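Local coordinates for putative iron-uptake ABC transport system,periplasmic iron-binding protein (Campylobacter jejuni, PDB 3E13), which binds ferric iron in the periplasm and probably hands it to an ABC transporter for iron uptake, at residues 5-10 against 31-36; 10-15 against 57-62; 52-57 against 244-249. One frame throughout, in Å; residues are numbered along the deposited sequence.

Interaction 1 (5-10 against 31-36); sequences NIYSAR and NHTQAK
Strand residues Asn-5 to Ser-8 and Asn-31 to Gln-34 run parallel, the axes of these short strand segments 4.8 Å apart at their closest, and are laced by Ile-6 N to Asn-31 O, Thr-33 N to Ile-6 O and Ser-8 N to Thr-33 O. A longer bond, Ala-35 N to Ser-8 O at 3.3 Å, carries the ladder one residue past Gln-34.

Asn-5 and Asn-31 lie side by side and point the same way, their amides nearly coplanar. Asn-31 ND2 donates to Asn-5 OD1 at 2.7 Å, in both amide planes and almost straight. On the same face Tyr-7 runs alongside Thr-33, with Tyr-7 CD1 3.9 Å from Thr-33 CB. The Tyr-7 hydroxyl bonds to Glu-47.

Ile-6, Ser-8, His-32 and Gln-34 share the other face. His-32 has CG opposite its backbone N (chi1 -173°), which carries the ring across to strand 3-8. Ile-6 CG2 meets the ring at its edge, 3.8 Å from His-32 CD2, while Ser-8 CB lies 3.5 Å from His-32 NE2. One water bridges Ser-8 OG and His-32 NE2. Ser-8 OG also accepts from Arg-10 N at 3.0 Å, an ST turn that bends the chain as the strand ends. A second water donates to Arg-10 O and Ala-35 O.

The two strands belong to a beta-alpha-beta unit with helix 14-26. Past the strands, the carbonyls of Arg-10 and Ala-35 are joined through water and not by a direct bond.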
loop_
_atom_site.group_PDB
_atom_site.type_symbol
_atom_site.label_atom_id
_atom_site.label_comp_id
_atom_site.label_asym_id
_atom_site.label_seq_id
_atom_site.Cartn_x
_atom_site.Cartn_y
_atom_site.Cartn_z
ATOM N N ASN A 5 20.786 -6.160 5.942
ATOM C CA ASN A 5 19.740 -7.160 5.962
ATOM C C ASN A 5 18.337 -6.534 5.926
ATOM O O ASN A 5 17.961 -5.833 6.862
ATOM C CB ASN A 5 19.930 -8.001 7.218
ATOM C CG ASN A 5 21.274 -8.772 7.192
ATOM O OD1 ASN A 5 21.590 -9.410 6.183
ATOM N ND2 ASN A 5 22.035 -8.707 8.265
ATOM N N ILE A 6 17.632 -6.704 4.809
ATOM C CA ILE A 6 16.318 -6.111 4.602
ATOM C C ILE A 6 15.240 -7.182 4.688
ATOM O O ILE A 6 15.328 -8.180 3.980
ATOM C CB ILE A 6 16.268 -5.448 3.218
ATOM C CG1 ILE A 6 17.314 -4.338 3.164
ATOM C CG2 ILE A 6 14.839 -4.983 2.905
ATOM C CD1 ILE A 6 17.311 -3.492 1.889
ATOM N N TYR A 7 14.263 -6.963 5.558
ATOM C CA TYR A 7 13.029 -7.729 5.624
ATOM C C TYR A 7 11.953 -6.858 4.947
ATOM O O TYR A 7 11.639 -5.800 5.444
ATOM C CB TYR A 7 12.634 -7.971 7.089
ATOM C CG TYR A 7 13.361 -9.101 7.811
ATOM C CD1 TYR A 7 14.555 -9.602 7.362
ATOM C CD2 TYR A 7 12.894 -9.548 9.012
ATOM C CE1 TYR A 7 15.253 -10.631 8.081
ATOM C CE2 TYR A 7 13.553 -10.561 9.728
ATOM C CZ TYR A 7 14.736 -11.074 9.271
ATOM O OH TYR A 7 15.410 -12.035 10.026
ATOM N N SER A 8 11.409 -7.329 3.834
ATOM C CA SER A 8 10.505 -6.549 3.009
ATOM C C SER A 8 9.198 -7.219 2.693
ATOM O O SER A 8 9.170 -8.362 2.236
ATOM C CB SER A 8 11.181 -6.165 1.706
ATOM O OG SER A 8 10.239 -5.454 0.879
ATOM N N ALA A 9 8.108 -6.503 2.957
ATOM C CA ALA A 9 6.783 -6.921 2.585
ATOM C C ALA A 9 6.311 -6.256 1.285
ATOM O O ALA A 9 5.176 -6.409 0.906
ATOM C CB ALA A 9 5.786 -6.685 3.733
ATOM N N ARG A 10 7.203 -5.519 0.626
ATOM C CA ARG A 10 6.984 -5.118 -0.762
ATOM C C ARG A 10 7.042 -6.383 -1.649
ATOM O O ARG A 10 7.408 -7.482 -1.176
ATOM C CB ARG A 10 7.972 -4.033 -1.189
ATOM C CG ARG A 10 7.588 -2.682 -0.646
ATOM C CD ARG A 10 8.563 -1.575 -0.990
ATOM N NE ARG A 10 8.749 -1.364 -2.421
ATOM C CZ ARG A 10 8.030 -0.467 -3.180
ATOM N NH1 ARG A 10 7.063 0.289 -2.656
ATOM N NH2 ARG A 10 8.340 -0.336 -4.475
ATOM N N ASN A 31 21.157 -8.348 1.668
ATOM C CA ASN A 31 20.473 -9.631 1.833
ATOM C C ASN A 31 18.984 -9.308 1.945
ATOM O O ASN A 31 18.570 -8.741 2.952
ATOM C CB ASN A 31 20.954 -10.325 3.104
ATOM C CG ASN A 31 22.424 -10.622 3.072
ATOM O OD1 ASN A 31 22.902 -11.053 2.059
ATOM N ND2 ASN A 31 23.154 -10.367 4.175
ATOM N N HIS A 32 18.223 -9.632 0.913
ATOM C CA HIS A 32 16.838 -9.221 0.792
ATOM C C HIS A 32 15.943 -10.414 1.092
ATOM O O HIS A 32 16.004 -11.438 0.399
ATOM C CB HIS A 32 16.602 -8.697 -0.623
ATOM C CG HIS A 32 15.243 -8.091 -0.847
ATOM N ND1 HIS A 32 14.377 -8.567 -1.797
ATOM C CD2 HIS A 32 14.637 -7.009 -0.307
ATOM C CE1 HIS A 32 13.270 -7.845 -1.798
ATOM N NE2 HIS A 32 13.408 -6.878 -0.918
ATOM N N THR A 33 15.149 -10.301 2.164
ATOM C CA THR A 33 14.181 -11.330 2.539
ATOM C C THR A 33 12.767 -10.791 2.325
ATOM O O THR A 33 12.402 -9.821 2.933
ATOM C CB THR A 33 14.408 -11.673 4.008
ATOM O OG1 THR A 33 15.659 -12.371 4.166
ATOM C CG2 THR A 33 13.389 -12.666 4.499
ATOM N N GLN A 34 11.982 -11.433 1.465
ATOM C CA GLN A 34 10.612 -11.015 1.166
ATOM C C GLN A 34 9.646 -12.053 1.719
ATOM O O GLN A 34 9.813 -13.251 1.494
ATOM C CB GLN A 34 10.416 -10.867 -0.325
ATOM C CG GLN A 34 9.047 -10.386 -0.742
ATOM C CD GLN A 34 8.948 -10.148 -2.238
ATOM O OE1 GLN A 34 9.789 -9.436 -2.820
ATOM N NE2 GLN A 34 7.945 -10.752 -2.867
ATOM N N ALA A 35 8.625 -11.574 2.405
ATOM C CA ALA A 35 7.539 -12.398 2.904
ATOM C C ALA A 35 6.359 -11.513 3.213
ATOM O O ALA A 35 6.444 -10.269 3.107
ATOM C CB ALA A 35 7.963 -13.141 4.149
ATOM N N LYS A 36 5.257 -12.123 3.617
ATOM C CA LYS A 36 4.099 -11.339 4.039
ATOM C C LYS A 36 4.432 -10.514 5.258
ATOM O O LYS A 36 5.249 -10.886 6.080
ATOM C CB LYS A 36 2.912 -12.226 4.355
ATOM C CG LYS A 36 2.367 -12.977 3.240
ATOM C CD LYS A 36 1.198 -13.820 3.737
ATOM C CE LYS A 36 0.993 -15.000 2.875
ATOM N NZ LYS A 36 1.635 -16.216 3.489
HETATM O O HOH W 1 11.513 -4.524 -1.192
HETATM O O HOH W 2 6.239 -9.552 0.205
HETATM O O HOH W 3 10.241 -7.537 -1.419
#

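Interaction 2 (10-15 against 57-62); sequences RHYNAD and ITADIS. With FE (Fe (III) ion), chain B.
Tyr-12 CD1 lies 3.3 Å over one face of the Arg-10 guanidinium, displaced from its middle, and the carboxylate of Asp-15 is at the guanidinium edge. Arg-10 NE in turn lies in plane at the edge of the Tyr-12 ring. One face of that ring carries His-11 CG, 4.1 Å above it, and Tyr-12 CE1 stands over the His-11 ring in the same offset way.

Asp-15 is gripped side-on. Arg-10 NE donates to Asp-15 OD1 at 2.7 Å and Arg-10 NH2 to Asp-15 OD2, each oxygen using its syn lone pair. This pairing fixes the rotation of the guanidinium beside Tyr-12. Glu-272 is a second acidic partner of Arg-10.

Across the contact the meeting is mostly apolar, with no hydrogen bond. Arg-10 CD packs 3.5 Å from Ile-57 CG2, the arginine chain crossing the isoleucine at a slant where it bends at chi3 (59°). Ala-59 CB approaches His-11 CE1 at 3.9 Å. His-11 CG is staggered between the backbone N and the carbonyl carbon (chi1 37°), and ND1 bonds to Ala-9 O, which steadies the ring with NE2 turned to the metal.

His-11 NE2 binds the iron at 2.2 Å and Tyr-12 OH binds it at 1.9 Å. Arg-102 is a further polar partner of Tyr-12 OH. Tyr-143, Tyr-199 and Tyr-200 complete the five protein ligands of this ferric site, a tyrosine-rich one in a periplasmic binding protein.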
loop_
_atom_site.group_PDB
_atom_site.type_symbol
_atom_site.label_atom_id
_atom_site.label_comp_id
_atom_site.label_asym_id
_atom_site.label_seq_id
_atom_site.Cartn_x
_atom_site.Cartn_y
_atom_site.Cartn_z
ATOM N N ARG A 10 7.203 -5.519 0.626
ATOM C CA ARG A 10 6.984 -5.118 -0.762
ATOM C C ARG A 10 7.042 -6.383 -1.649
ATOM O O ARG A 10 7.408 -7.482 -1.176
ATOM C CB ARG A 10 7.972 -4.033 -1.189
ATOM C CG ARG A 10 7.588 -2.682 -0.646
ATOM C CD ARG A 10 8.563 -1.575 -0.990
ATOM N NE ARG A 10 8.749 -1.364 -2.421
ATOM C CZ ARG A 10 8.030 -0.467 -3.180
ATOM N NH1 ARG A 10 7.063 0.289 -2.656
ATOM N NH2 ARG A 10 8.340 -0.336 -4.475
ATOM N N HIS A 11 6.615 -6.276 -2.893
ATOM C CA HIS A 11 6.429 -7.444 -3.735
ATOM C C HIS A 11 6.513 -7.046 -5.210
ATOM O O HIS A 11 5.613 -7.357 -6.014
ATOM C CB HIS A 11 5.073 -8.095 -3.370
ATOM C CG HIS A 11 4.004 -7.088 -3.038
ATOM N ND1 HIS A 11 3.751 -6.664 -1.750
ATOM C CD2 HIS A 11 3.153 -6.388 -3.838
ATOM C CE1 HIS A 11 2.789 -5.741 -1.779
ATOM N NE2 HIS A 11 2.396 -5.576 -3.036
ATOM N N TYR A 12 7.612 -6.354 -5.530
ATOM C CA TYR A 12 7.782 -5.696 -6.821
ATOM C C TYR A 12 9.132 -5.976 -7.445
ATOM O O TYR A 12 10.171 -5.932 -6.776
ATOM C CB TYR A 12 7.638 -4.187 -6.656
ATOM C CG TYR A 12 6.393 -3.787 -5.899
ATOM C CD1 TYR A 12 6.487 -3.196 -4.633
ATOM C CD2 TYR A 12 5.137 -4.092 -6.365
ATOM C CE1 TYR A 12 5.384 -2.852 -3.902
ATOM C CE2 TYR A 12 4.030 -3.761 -5.634
ATOM C CZ TYR A 12 4.124 -3.135 -4.427
ATOM O OH TYR A 12 2.948 -2.853 -3.761
ATOM N N ASN A 13 9.105 -6.244 -8.741
ATOM C CA ASN A 13 10.329 -6.416 -9.502
ATOM C C ASN A 13 11.186 -5.181 -9.537
ATOM O O ASN A 13 12.404 -5.259 -9.555
ATOM C CB ASN A 13 9.980 -6.825 -10.915
ATOM C CG ASN A 13 10.084 -8.264 -11.105
ATOM O OD1 ASN A 13 9.779 -9.050 -10.184
ATOM N ND2 ASN A 13 10.586 -8.663 -12.262
ATOM N N ALA A 14 10.569 -4.002 -9.510
ATOM C CA ALA A 14 11.326 -2.759 -9.524
ATOM C C ALA A 14 12.302 -2.617 -8.379
ATOM O O ALA A 14 13.358 -1.993 -8.490
ATOM C CB ALA A 14 10.384 -1.534 -9.549
ATOM N N ASP A 15 11.991 -3.224 -7.245
ATOM C CA ASP A 15 12.851 -3.126 -6.086
ATOM C C ASP A 15 14.220 -3.760 -6.318
ATOM O O ASP A 15 15.207 -3.303 -5.719
ATOM C CB ASP A 15 12.168 -3.800 -4.910
ATOM C CG ASP A 15 10.980 -3.017 -4.448
ATOM O OD1 ASP A 15 10.440 -3.308 -3.351
ATOM O OD2 ASP A 15 10.611 -2.013 -5.069
ATOM N N ILE A 57 10.809 -2.986 5.494
ATOM C CA ILE A 57 10.090 -2.248 4.452
ATOM C C ILE A 57 8.681 -2.835 4.299
ATOM O O ILE A 57 8.508 -4.068 4.279
ATOM C CB ILE A 57 10.805 -2.333 3.066
ATOM C CG1 ILE A 57 12.255 -2.045 3.184
ATOM C CG2 ILE A 57 10.157 -1.292 2.111
ATOM C CD1 ILE A 57 13.021 -2.135 1.824
ATOM N N THR A 58 7.674 -1.962 4.237
ATOM C CA THR A 58 6.270 -2.392 4.056
ATOM C C THR A 58 5.669 -1.702 2.862
ATOM O O THR A 58 6.249 -0.756 2.289
ATOM C CB THR A 58 5.393 -2.011 5.245
ATOM O OG1 THR A 58 5.221 -0.587 5.223
ATOM C CG2 THR A 58 5.993 -2.422 6.584
ATOM N N ALA A 59 4.488 -2.179 2.493
ATOM C CA ALA A 59 3.663 -1.535 1.512
ATOM C C ALA A 59 2.409 -0.963 2.197
ATOM O O ALA A 59 1.331 -0.883 1.615
ATOM C CB ALA A 59 3.298 -2.556 0.434
ATOM N N ASP A 60 2.568 -0.585 3.454
ATOM C CA ASP A 60 1.429 -0.241 4.310
ATOM C C ASP A 60 1.835 0.519 5.550
ATOM O O ASP A 60 2.787 0.143 6.266
ATOM C CB ASP A 60 0.699 -1.524 4.692
ATOM C CG ASP A 60 -0.382 -1.302 5.656
ATOM O OD1 ASP A 60 -0.341 -1.906 6.798
ATOM O OD2 ASP A 60 -1.362 -0.584 5.364
ATOM N N ILE A 61 1.094 1.571 5.852
ATOM C CA ILE A 61 1.332 2.338 7.091
ATOM C C ILE A 61 1.130 1.472 8.337
ATOM O O ILE A 61 1.944 1.533 9.259
ATOM C CB ILE A 61 0.457 3.637 7.203
ATOM C CG1 ILE A 61 0.719 4.380 8.533
ATOM C CG2 ILE A 61 -1.061 3.350 7.038
ATOM C CD1 ILE A 61 2.160 4.753 8.819
ATOM N N SER A 62 0.050 0.700 8.352
ATOM C CA SER A 62 -0.317 0.057 9.613
ATOM C C SER A 62 0.695 -0.999 10.040
ATOM O O SER A 62 0.983 -1.137 11.228
ATOM C CB SER A 62 -1.753 -0.512 9.567
ATOM O OG SER A 62 -2.690 0.538 9.274
HETATM FE FE FE B . 1.249 -3.781 -3.578
#

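Interaction 3 (52-57 against 244-249); sequences PADIFI and SKNQDA
A buried aspartate here ties the loop leading into strand 55-58 to the start of helix 247-257. Asp-54 reaches Ser-244, Lys-245 and Asn-246 with its carboxylate. CG stands opposite the carbonyl carbon (chi1 -63°), and the group extends toward the helix start.

OD1 takes several donors. Ser-244 OG donates to Asp-54 OD1 at 2.8 Å from the anti side, close to the carboxylate plane. Asn-246 N comes to Asp-54 OD1 from above that plane at 3.0 Å, and Lys-245 N adds a weak bond to the same oxygen at 3.2 Å. A water also donates to OD1. It bridges to Pro-52 O and accepts from Lys-245 N.

Asn-246 is the N-cap residue of the helix, but its side chain turns to the aspartate instead of capping. A negative carboxylate near a helix N-terminus would be expected to suit the helix dipole. Asp-54 immediately precedes strand 55-58, which pairs with strands 3-8 and 233-241 of the sheet.

Asp-54 OD2 accepts from Asn-246 ND2 at 2.9 Å on the syn side. The bond is nearly straight (176°), although the carboxylate and amide planes stand 59° apart. OD2 also accepts from Asn-5 N of strand 3-8. Within the 244-249 segment, Gln-247 NE2 donates to Ser-244 O at 3.0 Å.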
loop_
_atom_site.group_PDB
_atom_site.type_symbol
_atom_site.label_atom_id
_atom_site.label_comp_id
_atom_site.label_asym_id
_atom_site.label_seq_id
_atom_site.Cartn_x
_atom_site.Cartn_y
_atom_site.Cartn_z
ATOM N N PRO A 52 19.039 -10.706 12.656
ATOM C CA PRO A 52 20.006 -10.060 11.745
ATOM C C PRO A 52 19.402 -8.839 11.044
ATOM O O PRO A 52 20.143 -8.078 10.454
ATOM C CB PRO A 52 20.316 -11.130 10.707
ATOM C CG PRO A 52 19.597 -12.370 11.105
ATOM C CD PRO A 52 18.620 -12.032 12.183
ATOM N N ALA A 53 18.068 -8.727 11.016
ATOM C CA ALA A 53 17.454 -7.594 10.295
ATOM C C ALA A 53 18.046 -6.269 10.665
ATOM O O ALA A 53 18.258 -5.937 11.846
ATOM C CB ALA A 53 15.944 -7.557 10.535
ATOM N N ASP A 54 18.243 -5.425 9.641
ATOM C CA ASP A 54 18.566 -4.026 9.792
ATOM C C ASP A 54 17.415 -3.082 9.397
ATOM O O ASP A 54 17.293 -1.994 9.946
ATOM C CB ASP A 54 19.753 -3.651 8.895
ATOM C CG ASP A 54 21.009 -4.385 9.264
ATOM O OD1 ASP A 54 21.470 -4.198 10.405
ATOM O OD2 ASP A 54 21.546 -5.174 8.483
ATOM N N ILE A 55 16.580 -3.541 8.471
ATOM C CA ILE A 55 15.564 -2.707 7.825
ATOM C C ILE A 55 14.280 -3.533 7.692
ATOM O O ILE A 55 14.318 -4.723 7.320
ATOM C CB ILE A 55 16.070 -2.226 6.422
ATOM C CG1 ILE A 55 17.198 -1.192 6.548
ATOM C CG2 ILE A 55 14.916 -1.781 5.534
ATOM C CD1 ILE A 55 16.737 0.193 6.887
ATOM N N PHE A 56 13.159 -2.842 7.929
ATOM C CA PHE A 56 11.827 -3.358 7.670
ATOM C C PHE A 56 11.196 -2.437 6.629
ATOM O O PHE A 56 11.088 -1.254 6.841
ATOM C CB PHE A 56 11.000 -3.402 8.985
ATOM C CG PHE A 56 9.602 -4.011 8.846
ATOM C CD1 PHE A 56 9.381 -5.148 8.048
ATOM C CD2 PHE A 56 8.505 -3.467 9.525
ATOM C CE1 PHE A 56 8.122 -5.698 7.892
ATOM C CE2 PHE A 56 7.250 -4.046 9.422
ATOM C CZ PHE A 56 7.053 -5.174 8.614
ATOM N N ILE A 57 10.809 -2.986 5.494
ATOM C CA ILE A 57 10.090 -2.248 4.452
ATOM C C ILE A 57 8.681 -2.835 4.299
ATOM O O ILE A 57 8.508 -4.068 4.279
ATOM C CB ILE A 57 10.805 -2.333 3.066
ATOM C CG1 ILE A 57 12.255 -2.045 3.184
ATOM C CG2 ILE A 57 10.157 -1.292 2.111
ATOM C CD1 ILE A 57 13.021 -2.135 1.824
ATOM N N SER A 244 19.086 -3.891 14.435
ATOM C CA SER A 244 20.118 -3.518 13.470
ATOM C C SER A 244 21.517 -3.373 14.046
ATOM O O SER A 244 21.731 -2.560 14.988
ATOM C CB SER A 244 19.772 -2.165 12.802
ATOM O OG SER A 244 20.775 -1.927 11.855
ATOM N N LYS A 245 22.452 -4.158 13.467
ATOM C CA LYS A 245 23.866 -4.030 13.808
ATOM C C LYS A 245 24.651 -3.330 12.699
ATOM O O LYS A 245 25.840 -3.025 12.906
ATOM C CB LYS A 245 24.500 -5.412 14.115
ATOM C CG LYS A 245 23.856 -6.169 15.307
ATOM C CD LYS A 245 23.953 -5.423 16.618
ATOM C CE LYS A 245 24.415 -6.334 17.825
ATOM N NZ LYS A 245 25.575 -5.747 18.623
ATOM N N ASN A 246 24.005 -3.083 11.557
ATOM C CA ASN A 246 24.610 -2.357 10.437
ATOM C C ASN A 246 23.872 -1.023 10.294
ATOM O O ASN A 246 23.311 -0.755 9.255
ATOM C CB ASN A 246 24.496 -3.191 9.170
ATOM C CG ASN A 246 25.127 -4.592 9.316
ATOM O OD1 ASN A 246 26.319 -4.706 9.629
ATOM N ND2 ASN A 246 24.349 -5.626 9.073
ATOM N N GLN A 247 23.851 -0.217 11.355
ATOM C CA GLN A 247 23.016 0.966 11.414
ATOM C C GLN A 247 23.409 2.043 10.420
ATOM O O GLN A 247 22.525 2.736 9.886
ATOM C CB GLN A 247 22.932 1.529 12.836
ATOM C CG GLN A 247 22.302 0.503 13.765
ATOM C CD GLN A 247 21.809 1.085 15.045
ATOM O OE1 GLN A 247 22.018 2.272 15.325
ATOM N NE2 GLN A 247 21.200 0.250 15.860
ATOM N N ASP A 248 24.709 2.178 10.153
ATOM C CA ASP A 248 25.155 3.177 9.153
ATOM C C ASP A 248 24.607 2.812 7.750
ATOM O O ASP A 248 24.088 3.654 7.000
ATOM C CB ASP A 248 26.678 3.273 9.147
ATOM C CG ASP A 248 27.178 4.356 8.202
ATOM O OD1 ASP A 248 27.827 4.018 7.216
ATOM O OD2 ASP A 248 26.894 5.561 8.375
ATOM N N ALA A 249 24.726 1.550 7.379
ATOM C CA ALA A 249 24.225 1.078 6.109
ATOM C C ALA A 249 22.700 1.239 6.050
ATOM O O ALA A 249 22.146 1.581 5.028
ATOM C CB ALA A 249 24.611 -0.383 5.925
HETATM O O HOH W 4 22.055 -6.542 11.827
#

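Interactions 1, 2 and 3 meet around one sheet, in which strand 3-8 pairs with both 29-34 and 55-58. Interaction 1 is partly buried, with its 31-36 side reaching the surface, and rests on a backbone ladder. Interaction 2 is buried near the centre of the chain. No hydrogen bond joins its two segments, which meet by mostly apolar packing beside the iron. Interaction 3 is also buried, but its centre is about 22 Å from the centre of the chain, away from the metal, and it is held by one carboxylate. Arg-10 is common to interactions 1 and 2, and Ile-57 to interactions 2 and 3. Ala-9 N to Ile-57 O, probably a hydrogen bond, links strand 55-58 to the residue just past strand 3-8.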